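Local atomic coordinates of tartrate dehydrogenase/decarboxylase (Pseudomonas putida, PDB entry 3FLK), a protein that oxidises tartrate with NAD, converts meso-tartrate to D-glycerate and oxidatively decarboxylates D-malate to pyruvate, using a magnesium or manganese ion. Residues V132-T137 with F247-S252; G145-M148 with N154-V157; I226-F231 with S252-A257. The protein carries 1 engineered substitution. All blocks are in the same frame, centred on the assembly; numbering follows the deposited sequence.

Interaction 1: residues V132-T137 with F247-S252; sequences VVRENT and FGDILS. With MG (magnesium ion), chain E; OXL (oxalate ion), chain G.
Arg134 and Asp249 run side by side into the active site and meet at the bound oxalate and its magnesium ion. The guanidinium sends NH1 to oxalate O2, 2.9 Å away, in a nearly straight bond (N-H...O 170°) that enters at the edge of the group and in its plane. Asp249 works on the metal instead: its OD1 coordinates magnesium at 2.2 Å, and oxalate O1 and O4 chelate the same ion beside two waters. Between the two side chains the guanidinium and carboxylate are stacked, their planes 28° apart, and Arg134 NH2 lies 3.7 Å from Asp249 OD2. This is a long salt bridge of charge alone, since the oxygen stands well off the guanidinium plane. Asp249 CB lies over one face of that plane and Asn136 OD1 over the opposite one, both toward the rim. Such an arrangement belongs to the metal-dependent decarboxylating dehydrogenases of the isocitrate and isopropylmalate family, whose site is built between subunits: Asp225 of the second subunit joins Asp249 on the metal, and Lys192 of that subunit forms a salt bridge with Asp249 OD2, which is also hydrogen-bonded to Tyr141.

Further out, the long, straight Arg134 side chain is what reaches from the strand to the ligand. Extended as far as NE, it lies across the helix backbone, and CG packs 3.8 Å from Gly248 CA. A glycine suits this spot because a CB would collide with Arg134 CG. The NE is held by the carbonyl of Asn245, fixing the direction of the guanidinium. Two residues earlier on the strand, on the same side, Val132 CG1 rests 4.0 Å from Gly248 O, a branched apolar residue between strand 132-135 and helix 247-252, which run roughly antiparallel at 148°.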
# COMPACT_ATOMS: atom_id res chain seq x y z
N VAL A 132 -10.68 0.42 9.74
CA VAL A 132 -10.12 -0.69 8.99
C VAL A 132 -10.40 -1.99 9.75
O VAL A 132 -10.07 -2.11 10.93
CB VAL A 132 -8.60 -0.51 8.75
CG1 VAL A 132 -8.00 -1.75 8.07
CG2 VAL A 132 -8.34 0.74 7.92
N VAL A 133 -11.04 -2.93 9.06
CA VAL A 133 -11.30 -4.26 9.58
C VAL A 133 -10.35 -5.21 8.85
O VAL A 133 -10.54 -5.48 7.66
CB VAL A 133 -12.79 -4.68 9.38
CG1 VAL A 133 -13.04 -6.08 9.92
CG2 VAL A 133 -13.72 -3.67 10.06
N ARG A 134 -9.33 -5.67 9.56
CA ARG A 134 -8.25 -6.44 8.95
C ARG A 134 -8.30 -7.91 9.37
O ARG A 134 -8.37 -8.22 10.56
CB ARG A 134 -6.90 -5.81 9.34
CG ARG A 134 -5.66 -6.62 8.98
CD ARG A 134 -4.46 -6.14 9.78
NE ARG A 134 -3.25 -6.89 9.47
CZ ARG A 134 -2.12 -6.81 10.17
NH1 ARG A 134 -2.04 -6.02 11.23
NH2 ARG A 134 -1.07 -7.54 9.82
N GLU A 135 -8.27 -8.80 8.38
CA GLU A 135 -8.18 -10.23 8.64
C GLU A 135 -6.84 -10.52 9.31
O GLU A 135 -5.80 -10.07 8.84
CB GLU A 135 -8.34 -11.04 7.34
CG GLU A 135 -8.78 -12.49 7.56
CD GLU A 135 -7.73 -13.34 8.27
OE1 GLU A 135 -6.55 -13.29 7.87
OE2 GLU A 135 -8.08 -14.04 9.25
N ASN A 136 -6.87 -11.29 10.39
CA ASN A 136 -5.75 -11.36 11.31
C ASN A 136 -5.12 -12.75 11.53
O ASN A 136 -4.23 -12.90 12.37
CB ASN A 136 -6.20 -10.77 12.66
CG ASN A 136 -5.09 -10.06 13.40
OD1 ASN A 136 -4.20 -9.44 12.80
ND2 ASN A 136 -5.15 -10.11 14.73
N THR A 137 -5.58 -13.76 10.79
CA THR A 137 -5.14 -15.15 11.03
C THR A 137 -4.62 -15.94 9.81
O THR A 137 -4.07 -17.03 9.97
CB THR A 137 -6.23 -16.02 11.71
OG1 THR A 137 -7.40 -16.06 10.88
CG2 THR A 137 -6.59 -15.48 13.10
N PHE A 247 -3.06 -6.24 3.16
CA PHE A 247 -3.69 -5.00 2.70
C PHE A 247 -4.18 -4.14 3.87
O PHE A 247 -4.02 -2.92 3.86
CB PHE A 247 -4.81 -5.27 1.69
CG PHE A 247 -4.33 -5.83 0.37
CD1 PHE A 247 -2.98 -5.80 0.01
CD2 PHE A 247 -5.25 -6.37 -0.54
CE1 PHE A 247 -2.54 -6.32 -1.21
CE2 PHE A 247 -4.82 -6.89 -1.77
CZ PHE A 247 -3.47 -6.87 -2.10
N GLY A 248 -4.74 -4.80 4.89
CA GLY A 248 -5.16 -4.13 6.13
C GLY A 248 -3.99 -3.52 6.90
O GLY A 248 -4.12 -2.43 7.46
N ASP A 249 -2.87 -4.24 6.93
CA ASP A 249 -1.63 -3.73 7.52
C ASP A 249 -1.21 -2.41 6.86
O ASP A 249 -0.97 -1.41 7.55
CB ASP A 249 -0.53 -4.79 7.39
CG ASP A 249 0.69 -4.49 8.26
OD1 ASP A 249 0.81 -3.38 8.82
OD2 ASP A 249 1.55 -5.39 8.38
N ILE A 250 -1.14 -2.40 5.53
CA ILE A 250 -0.75 -1.21 4.77
C ILE A 250 -1.69 -0.02 5.00
O ILE A 250 -1.24 1.09 5.30
CB ILE A 250 -0.64 -1.52 3.25
CG1 ILE A 250 0.51 -2.50 2.99
CG2 ILE A 250 -0.43 -0.23 2.45
CD1 ILE A 250 0.39 -3.27 1.67
N LEU A 251 -3.00 -0.27 4.87
CA LEU A 251 -4.00 0.79 4.97
C LEU A 251 -4.08 1.43 6.36
O LEU A 251 -4.44 2.59 6.48
CB LEU A 251 -5.38 0.27 4.53
CG LEU A 251 -5.54 -0.15 3.05
CD1 LEU A 251 -6.88 -0.83 2.84
CD2 LEU A 251 -5.38 1.03 2.10
N SER A 252 -3.72 0.66 7.39
CA SER A 252 -3.74 1.15 8.77
C SER A 252 -2.48 1.90 9.22
O SER A 252 -2.42 2.38 10.35
CB SER A 252 -4.07 0.01 9.74
OG SER A 252 -3.07 -1.00 9.71
MG MG E . 1.77 -2.19 10.34
C1 OXL G . 2.50 -5.06 11.33
C2 OXL G . 1.17 -4.85 11.90
O1 OXL G . 3.06 -4.11 10.74
O2 OXL G . 0.58 -5.80 12.48
O3 OXL G . 3.05 -6.19 11.44
O4 OXL G . 0.64 -3.72 11.79
O HOH W 1 0.13 -1.10 9.97
O HOH W 2 2.44 -1.16 12.03

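Interaction 2: residues G145-M148 with N154-V157; sequences GGIM and NEIV
The carbonyl oxygen of Ile156 takes the shorter of the two bonds between these segments, from Met148 N at 2.8 Å and in the carbonyl plane, and Ile147 CA adds a CA-H...O contact to the same atom at 3.3 Å. The return bond, Ile156 N to Met148 O at 2.9 Å, is nearly as straight, though its donor is tilted 21° from the carbonyl plane. Together they make Met148 and Ile156 an antiparallel hydrogen-bonded pair; Ile147 and Val157 form the adjoining non-hydrogen-bonded pair.

On the face carrying Ile147 and Val157, a chi1 of -175° sets Ile147 CG1 opposite its own backbone N and brings CD1 over the side chains of Glu155 and Val157. There it meets Val157 CG2 at 3.8 Å and lies 3.3 Å from Glu155 OE2. Branched residues suit these extended positions, and both pack against Tyr202 of the second subunit. Glu155 reaches toward that subunit, its buried carboxylate satisfied by Arg165 and Tyr202 there and by Asn151 N in the turn. The other face carries Met148, a selenomethionine, and Ile156, touching loosely through CB atoms 4.4 Å apart.

The hairpin is an arm, as in relatives of this family: Ile156 and Val157 also pair with a strand of the second subunit, so backbone hydrogen bonding, which asks little of side-chain identity, carries the sheet across the dimer interface, with Glu155 adding a charged tie.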
# COMPACT_ATOMS: atom_id res chain seq x y z
N GLY A 145 6.44 -22.39 2.69
CA GLY A 145 7.26 -22.37 1.49
C GLY A 145 8.69 -22.73 1.83
O GLY A 145 8.93 -23.62 2.64
N GLY A 146 9.63 -22.03 1.21
CA GLY A 146 11.04 -22.25 1.46
C GLY A 146 11.93 -21.92 0.28
O GLY A 146 11.52 -21.23 -0.65
N ILE A 147 13.16 -22.42 0.34
CA ILE A 147 14.19 -22.10 -0.64
C ILE A 147 14.74 -23.36 -1.32
O ILE A 147 15.00 -24.37 -0.66
CB ILE A 147 15.33 -21.24 -0.01
CG1 ILE A 147 16.35 -20.79 -1.06
CG2 ILE A 147 15.99 -21.99 1.16
CD1 ILE A 147 17.15 -19.57 -0.64
N MSE A 148 14.90 -23.29 -2.64
CA MSE A 148 15.49 -24.37 -3.44
C MSE A 148 16.77 -23.88 -4.09
O MSE A 148 16.86 -22.72 -4.49
CB MSE A 148 14.52 -24.82 -4.53
CG MSE A 148 13.40 -25.72 -4.05
SE MSE A 148 14.03 -27.50 -3.55
CE MSE A 148 14.30 -28.25 -5.33
N ASN A 154 20.66 -20.75 -9.59
CA ASN A 154 19.34 -21.33 -9.80
C ASN A 154 18.40 -21.19 -8.60
O ASN A 154 17.29 -21.71 -8.60
CB ASN A 154 19.46 -22.81 -10.19
CG ASN A 154 20.25 -23.01 -11.47
OD1 ASN A 154 20.04 -22.31 -12.46
ND2 ASN A 154 21.16 -23.98 -11.46
N GLU A 155 18.87 -20.47 -7.57
CA GLU A 155 18.14 -20.25 -6.33
C GLU A 155 16.70 -19.77 -6.56
O GLU A 155 16.47 -18.80 -7.27
CB GLU A 155 18.91 -19.24 -5.48
CG GLU A 155 18.45 -19.07 -4.05
CD GLU A 155 19.42 -18.22 -3.25
OE1 GLU A 155 19.66 -17.06 -3.64
OE2 GLU A 155 19.95 -18.71 -2.23
N ILE A 156 15.75 -20.48 -5.94
CA ILE A 156 14.32 -20.17 -6.02
C ILE A 156 13.74 -20.07 -4.62
O ILE A 156 14.05 -20.90 -3.75
CB ILE A 156 13.53 -21.25 -6.82
CG1 ILE A 156 14.05 -21.38 -8.25
CG2 ILE A 156 12.03 -20.95 -6.84
CD1 ILE A 156 13.73 -22.73 -8.90
N VAL A 157 12.90 -19.06 -4.40
CA VAL A 157 12.21 -18.88 -3.12
C VAL A 157 10.70 -18.89 -3.34
O VAL A 157 10.18 -18.16 -4.19
CB VAL A 157 12.66 -17.57 -2.42
CG1 VAL A 157 11.76 -17.23 -1.24
CG2 VAL A 157 14.10 -17.68 -1.96

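Interaction 3: residues I226-F231 with S252-A257; sequences ILCARF and SDLGPA. With NAI (1,4-dihydronicotinamide adenine dinucleotide), chain N.
Apolar packing joins the two helices, and Leu254 is the main contributor. It stretches toward helix 224-233 and lodges CD2 against Cys228, 3.6 Å from the CB atom of Cys228 and equally near that residue's carbonyl oxygen. The Cys228 SG lies a little farther from the same methyl, and Phe231 CB touches it at 4.0 Å. A leucine suits this place because its branched end puts one methyl, CD2, between Cys228 and Phe231.

The aromatic contact is with backbone. Phe231 turns an edge of its ring to Gly255, with CD2 3.9 Å from Gly255 N and the nitrogen near the ring plane; Leu254 CD2 approaches the same ring obliquely. Glycine suits position 255 because a CB there would run into Pro256 CD. Phe130 and Phe238 meet the Phe231 ring as well, and Leu251 supports it from the preceding turn of helix 245-258.

On the cofactor side of helix 224-233, Arg230 NH2 gives a weak bond to O3B of the adenine ribose, 2.8 Å long but bent to 120°, while Ile226 CG1 lies over one face of the guanidinium and packs 3.4 Å from C5B of the cofactor.

Ala229 packs on Ala257, and Leu254 on Val232, of the second subunit, so these two helices and their mates come together at the dimer interface, as in the family's four-helix core. Helix 224-233 thus combines an apolar side, held without hydrogen bonds against segment 252-257, the two segments 20° from parallel, with a side of mixed character that binds NADH.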
# COMPACT_ATOMS: atom_id res chain seq x y z
N ILE A 226 -5.29 1.81 -6.27
CA ILE A 226 -6.15 2.99 -6.35
C ILE A 226 -6.83 3.31 -5.01
O ILE A 226 -7.14 4.47 -4.73
CB ILE A 226 -7.19 2.91 -7.52
CG1 ILE A 226 -7.80 4.29 -7.81
CG2 ILE A 226 -8.28 1.87 -7.23
CD1 ILE A 226 -6.80 5.34 -8.30
N LEU A 227 -7.04 2.29 -4.18
CA LEU A 227 -7.57 2.50 -2.84
C LEU A 227 -6.62 3.36 -2.01
O LEU A 227 -7.05 4.33 -1.38
CB LEU A 227 -7.84 1.16 -2.15
CG LEU A 227 -8.42 1.12 -0.73
CD1 LEU A 227 -9.65 2.00 -0.59
CD2 LEU A 227 -8.76 -0.30 -0.35
N CYS A 228 -5.33 3.02 -2.03
CA CYS A 228 -4.31 3.84 -1.37
C CYS A 228 -4.31 5.28 -1.88
O CYS A 228 -4.21 6.22 -1.09
CB CYS A 228 -2.92 3.21 -1.55
SG CYS A 228 -2.70 1.72 -0.55
N ALA A 229 -4.43 5.44 -3.20
CA ALA A 229 -4.53 6.76 -3.83
C ALA A 229 -5.74 7.56 -3.32
O ALA A 229 -5.63 8.76 -3.07
CB ALA A 229 -4.59 6.61 -5.35
N ARG A 230 -6.86 6.87 -3.14
CA ARG A 230 -8.10 7.50 -2.67
C ARG A 230 -8.08 7.87 -1.19
O ARG A 230 -8.78 8.80 -0.77
CB ARG A 230 -9.31 6.62 -2.99
CG ARG A 230 -9.68 6.62 -4.47
CD ARG A 230 -11.04 5.98 -4.73
NE ARG A 230 -11.42 6.09 -6.14
CZ ARG A 230 -11.55 5.07 -6.98
NH1 ARG A 230 -11.33 3.82 -6.56
NH2 ARG A 230 -11.89 5.29 -8.24
N PHE A 231 -7.29 7.16 -0.39
CA PHE A 231 -7.05 7.53 1.01
C PHE A 231 -6.47 8.95 1.09
O PHE A 231 -6.77 9.71 2.00
CB PHE A 231 -6.10 6.54 1.69
CG PHE A 231 -6.79 5.41 2.41
CD1 PHE A 231 -7.96 4.84 1.91
CD2 PHE A 231 -6.26 4.90 3.59
CE1 PHE A 231 -8.60 3.80 2.58
CE2 PHE A 231 -6.88 3.85 4.27
CZ PHE A 231 -8.05 3.30 3.76
N SER A 252 -3.72 0.66 7.39
CA SER A 252 -3.74 1.15 8.77
C SER A 252 -2.48 1.90 9.22
O SER A 252 -2.42 2.38 10.35
CB SER A 252 -4.07 0.01 9.74
OG SER A 252 -3.07 -1.00 9.71
N ASP A 253 -1.47 1.98 8.35
CA ASP A 253 -0.40 2.96 8.53
C ASP A 253 -0.68 4.19 7.67
O ASP A 253 -0.47 5.32 8.11
CB ASP A 253 0.98 2.37 8.18
CG ASP A 253 1.76 1.92 9.41
OD1 ASP A 253 1.14 1.53 10.42
OD2 ASP A 253 3.01 1.93 9.36
N LEU A 254 -1.18 3.95 6.46
CA LEU A 254 -1.47 5.03 5.51
C LEU A 254 -2.58 5.97 5.99
O LEU A 254 -2.43 7.19 5.94
CB LEU A 254 -1.83 4.45 4.14
CG LEU A 254 -2.17 5.44 3.01
CD1 LEU A 254 -1.00 6.35 2.70
CD2 LEU A 254 -2.60 4.69 1.77
N GLY A 255 -3.69 5.39 6.45
CA GLY A 255 -4.83 6.14 6.97
C GLY A 255 -4.46 7.17 8.04
O GLY A 255 -4.71 8.36 7.87
N PRO A 256 -3.90 6.70 9.18
CA PRO A 256 -3.40 7.59 10.23
C PRO A 256 -2.39 8.63 9.74
O PRO A 256 -2.39 9.76 10.23
CB PRO A 256 -2.74 6.63 11.22
CG PRO A 256 -3.49 5.37 11.03
CD PRO A 256 -3.75 5.29 9.56
N ALA A 257 -1.53 8.25 8.79
CA ALA A 257 -0.57 9.19 8.20
C ALA A 257 -1.28 10.36 7.51
O ALA A 257 -0.85 11.50 7.64
CB ALA A 257 0.35 8.48 7.22
PA NAI N . -8.10 2.96 -13.01
O1A NAI N . -6.70 3.43 -13.08
O2A NAI N . -8.60 2.58 -14.35
O5B NAI N . -9.04 4.11 -12.39
C5B NAI N . -8.99 4.48 -11.03
C4B NAI N . -9.59 5.87 -10.83
O4B NAI N . -8.75 6.86 -11.38
C3B NAI N . -10.94 6.01 -11.51
O3B NAI N . -11.80 6.72 -10.65
C2B NAI N . -10.65 6.80 -12.77
O2B NAI N . -11.72 7.63 -13.15
C1B NAI N . -9.40 7.58 -12.41
N9A NAI N . -8.52 7.71 -13.58
C8A NAI N . -7.74 6.72 -14.14
N7A NAI N . -7.09 7.24 -15.20
C5A NAI N . -7.42 8.54 -15.33
C6A NAI N . -7.04 9.52 -16.23
N6A NAI N . -6.13 9.25 -17.17
N1A NAI N . -7.56 10.79 -16.11
C2A NAI N . -8.46 11.09 -15.10
N3A NAI N . -8.84 10.10 -14.20
C4A NAI N . -8.33 8.85 -14.32
O3 NAI N . -8.11 1.72 -11.97
PN NAI N . -9.36 0.82 -11.55
O1N NAI N . -10.60 1.62 -11.60
O2N NAI N . -8.97 0.15 -10.29
O5D NAI N . -9.39 -0.31 -12.70
C5D NAI N . -10.24 -0.23 -13.83
C4D NAI N . -9.86 -1.31 -14.84
O4D NAI N . -8.56 -1.07 -15.35
C3D NAI N . -9.83 -2.69 -14.22
O3D NAI N . -10.40 -3.59 -15.14
C2D NAI N . -8.35 -2.99 -14.04
O2D NAI N . -8.09 -4.37 -14.11
C1D NAI N . -7.73 -2.21 -15.18
N1N NAI N . -6.33 -1.77 -14.98
C2N NAI N . -5.45 -1.94 -16.01
C3N NAI N . -4.12 -1.53 -15.89
C7N NAI N . -3.24 -1.52 -17.10
O7N NAI N . -3.82 -1.63 -18.37
N7N NAI N . -1.91 -1.41 -16.95
C4N NAI N . -3.70 -0.93 -14.70
C5N NAI N . -4.61 -0.76 -13.65
C6N NAI N . -5.93 -1.18 -13.80

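In the fold
Interactions 1 and 3 lie in the buried interior and share helix 245-258, meeting at Ser252; interaction 2 sits on a protruding hairpin, its centre about 28 Å from that of interaction 1 and 33 Å from that of interaction 3. Leu251 bridges the two inner contacts by packing on Leu227, Cys228 and Phe231, so the helix that presents the metal ligand Asp249 is also seated against helix 224-233. Chemistry follows place: charge and metal coordination around the bound oxalate in interaction 1, apolar packing in interaction 3, backbone pairing in interaction 2. Along the chain, the hairpin is nested inside the loop closed by interaction 1, and all three contacts touch the second subunit.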